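Local structure of alginase (Pseudoalteromonas, 4Q8K) at residues Phe285-Val290 with Val296-Phe301. The protein is an alginate lyase of polysaccharide lyase family 18, which probably cleaves the glycosidic bonds of alginate by beta-elimination. Residues are numbered along the deposited sequence; the frame is centred on the assembly and turned at random.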
ATOM      1  N   PHE A 285       3.060  11.844   7.087  1.00 21.08           N
ATOM      2  CA  PHE A 285       4.319  11.945   6.348  1.00 22.56           C
ATOM      3  C   PHE A 285       4.043  12.153   4.866  1.00 22.29           C
ATOM      4  O   PHE A 285       2.901  12.036   4.418  1.00 25.52           O
ATOM      5  CB  PHE A 285       5.191  10.706   6.574  1.00 22.20           C
ATOM      6  CG  PHE A 285       4.620   9.425   5.994  1.00 20.42           C
ATOM      7  CD1 PHE A 285       3.712   8.662   6.701  1.00 22.82           C
ATOM      8  CD2 PHE A 285       5.039   8.966   4.751  1.00 19.78           C
ATOM      9  CE1 PHE A 285       3.210   7.480   6.165  1.00 20.47           C
ATOM     10  CE2 PHE A 285       4.550   7.796   4.217  1.00 20.89           C
ATOM     11  CZ  PHE A 285       3.635   7.043   4.921  1.00 18.38           C
ATOM     12  N   ASN A 286       5.086  12.477   4.111  1.00 23.65           N
ATOM     13  CA  ASN A 286       4.949  12.656   2.678  1.00 21.46           C
ATOM     14  C   ASN A 286       5.468  11.440   1.934  1.00 23.02           C
ATOM     15  O   ASN A 286       6.562  10.943   2.220  1.00 20.94           O
ATOM     16  CB  ASN A 286       5.703  13.911   2.222  1.00 23.68           C
ATOM     17  CG  ASN A 286       5.312  14.352   0.824  1.00 31.66           C
ATOM     18  OD1 ASN A 286       4.257  14.961   0.631  1.00 38.16           O
ATOM     19  ND2 ASN A 286       6.158  14.056  -0.158  1.00 31.82           N
ATOM     20  N   LEU A 287       4.675  10.958   0.983  1.00 22.67           N
ATOM     21  CA  LEU A 287       5.045   9.800   0.186  1.00 19.64           C
ATOM     22  C   LEU A 287       5.181  10.167  -1.287  1.00 22.46           C
ATOM     23  O   LEU A 287       4.274  10.741  -1.877  1.00 21.77           O
ATOM     24  CB  LEU A 287       4.004   8.683   0.333  1.00 18.88           C
ATOM     25  CG  LEU A 287       4.268   7.416  -0.488  1.00 21.52           C
ATOM     26  CD1 LEU A 287       5.518   6.697  -0.029  1.00 18.45           C
ATOM     27  CD2 LEU A 287       3.055   6.480  -0.386  1.00 20.61           C
ATOM     28  N   ARG A 288       6.318   9.832  -1.878  1.00 21.72           N
ATOM     29  CA  ARG A 288       6.497  10.000  -3.320  1.00 20.26           C
ATOM     30  C   ARG A 288       7.025   8.713  -3.937  1.00 23.43           C
ATOM     31  O   ARG A 288       8.081   8.213  -3.553  1.00 21.93           O
ATOM     32  CB  ARG A 288       7.437  11.173  -3.644  1.00 23.49           C
ATOM     33  CG  ARG A 288       7.519  11.500  -5.137  1.00 28.47           C
ATOM     34  CD  ARG A 288       8.145  12.885  -5.378  1.00 35.88           C
ATOM     35  NE  ARG A 288       8.014  13.318  -6.771  1.00 36.93           N
ATOM     36  CZ  ARG A 288       8.982  13.198  -7.668  1.00 40.75           C
ATOM     37  NH1 ARG A 288       8.810  13.601  -8.923  1.00 41.41           N
ATOM     38  NH2 ARG A 288      10.140  12.672  -7.300  1.00 46.48           N
ATOM     39  N   VAL A 289       6.282   8.179  -4.898  1.00 19.02           N
ATOM     40  CA  VAL A 289       6.679   6.968  -5.593  1.00 19.06           C
ATOM     41  C   VAL A 289       6.835   7.299  -7.062  1.00 22.86           C
ATOM     42  O   VAL A 289       5.906   7.810  -7.687  1.00 23.85           O
ATOM     43  CB  VAL A 289       5.611   5.861  -5.442  1.00 20.72           C
ATOM     44  CG1 VAL A 289       6.029   4.610  -6.188  1.00 19.64           C
ATOM     45  CG2 VAL A 289       5.382   5.555  -3.972  1.00 18.61           C
ATOM     46  N   VAL A 290       8.011   7.014  -7.606  1.00 19.33           N
ATOM     47  CA  VAL A 290       8.267   7.254  -9.019  1.00 21.18           C
ATOM     48  C   VAL A 290       8.660   5.967  -9.718  1.00 22.48           C
ATOM     49  O   VAL A 290       9.524   5.236  -9.242  1.00 22.90           O
ATOM     50  CB  VAL A 290       9.405   8.277  -9.214  1.00 23.63           C
ATOM     51  CG1 VAL A 290       9.609   8.555 -10.693  1.00 25.27           C
ATOM     52  CG2 VAL A 290       9.107   9.559  -8.442  1.00 24.94           C
ATOM     53  N   VAL A 296      12.460   2.213 -10.085  1.00 19.31           N
ATOM     54  CA  VAL A 296      11.454   2.623  -9.113  1.00 19.67           C
ATOM     55  C   VAL A 296      12.094   3.221  -7.873  1.00 19.41           C
ATOM     56  O   VAL A 296      12.976   2.615  -7.276  1.00 19.67           O
ATOM     57  CB  VAL A 296      10.560   1.445  -8.683  1.00 21.73           C
ATOM     58  CG1 VAL A 296       9.630   1.872  -7.560  1.00 21.99           C
ATOM     59  CG2 VAL A 296       9.764   0.941  -9.880  1.00 23.46           C
ATOM     60  N   GLU A 297      11.630   4.409  -7.503  1.00 18.38           N
ATOM     61  CA  GLU A 297      12.130   5.139  -6.356  1.00 21.86           C
ATOM     62  C   GLU A 297      11.007   5.542  -5.408  1.00 24.20           C
ATOM     63  O   GLU A 297       9.965   6.033  -5.846  1.00 24.75           O
ATOM     64  CB  GLU A 297      12.853   6.389  -6.842  1.00 25.69           C
ATOM     65  CG  GLU A 297      13.201   7.368  -5.759  1.00 28.23           C
ATOM     66  CD  GLU A 297      13.803   8.618  -6.341  1.00 33.83           C
ATOM     67  OE1 GLU A 297      15.005   8.850  -6.119  1.00 38.78           O
ATOM     68  OE2 GLU A 297      13.083   9.352  -7.045  1.00 35.94           O
ATOM     69  N   VAL A 298      11.232   5.340  -4.109  1.00 18.84           N
ATOM     70  CA  VAL A 298      10.286   5.750  -3.079  1.00 18.65           C
ATOM     71  C   VAL A 298      10.956   6.715  -2.119  1.00 19.78           C
ATOM     72  O   VAL A 298      12.085   6.470  -1.682  1.00 18.34           O
ATOM     73  CB  VAL A 298       9.754   4.538  -2.287  1.00 18.64           C
ATOM     74  CG1 VAL A 298       8.721   4.984  -1.240  1.00 17.20           C
ATOM     75  CG2 VAL A 298       9.148   3.528  -3.240  1.00 19.61           C
ATOM     76  N   THR A 299      10.263   7.805  -1.800  1.00 17.35           N
ATOM     77  CA  THR A 299      10.768   8.793  -0.860  1.00 18.73           C
ATOM     78  C   THR A 299       9.738   9.070   0.235  1.00 19.24           C
ATOM     79  O   THR A 299       8.563   9.308  -0.051  1.00 20.04           O
ATOM     80  CB  THR A 299      11.105  10.124  -1.564  1.00 20.57           C
ATOM     81  OG1 THR A 299      12.082   9.895  -2.584  1.00 21.50           O
ATOM     82  CG2 THR A 299      11.620  11.153  -0.576  1.00 18.97           C
ATOM     83  N   ALA A 300      10.185   9.023   1.484  1.00 18.37           N
ATOM     84  CA  ALA A 300       9.349   9.387   2.617  1.00 19.72           C
ATOM     85  C   ALA A 300      10.238   9.764   3.793  1.00 18.31           C
ATOM     86  O   ALA A 300      11.328   9.207   3.951  1.00 18.00           O
ATOM     87  CB  ALA A 300       8.396   8.244   2.987  1.00 19.59           C
ATOM     88  N   PHE A 301       9.787  10.726   4.596  1.00 19.29           N
ATOM     89  CA  PHE A 301      10.569  11.242   5.727  1.00 21.45           C
ATOM     90  C   PHE A 301      11.919  11.790   5.269  1.00 20.86           C
ATOM     91  O   PHE A 301      12.891  11.753   6.026  1.00 22.15           O
ATOM     92  CB  PHE A 301      10.817  10.159   6.782  1.00 18.08           C
ATOM     93  CG  PHE A 301       9.560   9.518   7.303  1.00 20.22           C
ATOM     94  CD1 PHE A 301       8.897  10.046   8.399  1.00 21.99           C
ATOM     95  CD2 PHE A 301       9.048   8.380   6.695  1.00 18.83           C
ATOM     96  CE1 PHE A 301       7.736   9.445   8.886  1.00 22.71           C
ATOM     97  CE2 PHE A 301       7.882   7.783   7.169  1.00 20.47           C
ATOM     98  CZ  PHE A 301       7.234   8.317   8.266  1.00 22.15           C
TER
HETATM   99  O   HOH W   1       7.809  13.041   5.183  1.00 23.33           O
HETATM  100  O   HOH W   2       8.350  12.352   0.076  1.00 24.92           O
HETATM  101  O   HOH W   3      10.789   9.182  -4.801  1.00 24.67           O
HETATM  102  O   HOH W   4      12.604  12.465  -7.889  0.50 54.74           O
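Arg288 and Thr299, and next to them Val290 and Glu297, are the hydrogen-bonded pairs of an antiparallel beta hairpin within one sheet of the lyase's concanavalin-like beta sandwich. Each pair exchanges two backbone bonds; the straightest runs from Val290 N to Glu297 O, 2.8 Å at 174°. Between them, Val289 faces Val298, and Arg288 O, besides accepting from Thr299 N, receives the CA-H of Val298. On the inner face Leu287 CD1 lies 3.8 Å from Val298 CG1, while strands 221-228 and 257-265 of the other sheet cover this apolar layer. At the open end of the pairing, the rings of Phe285 and Phe301 lie nearly parallel (16°) but slid apart. Phe285 CB therefore sits over the face of the Phe301 ring, 3.6 Å from Phe301 CZ. Chi1 of 67° sets Phe285 CG between its own backbone N and carbonyl carbon, which brings the ring against Phe301 and its CD2 within 3.9 Å of Ala300 CB. Water 1 accepts from Asn286 N and, weakly, from Phe301 N, bridging the strands where direct bonds give out. On the outer face, Asn286 ND2 hydrogen-bonds Glu209 OE2 of strand 204-216, Arg288 NE makes a long, weak ion pair with Glu209 OE1, and Thr299 OG1 hydrogen-bonds Ser304 OG. Val290 CG2 lies against one face of the Arg288 guanidinium; water 4, in plane at its edge and very close to Arg288 NH2, donates a long bond to Glu297 OE2, and NH2 and OE2 stay 4.4 Å apart, beyond a salt bridge.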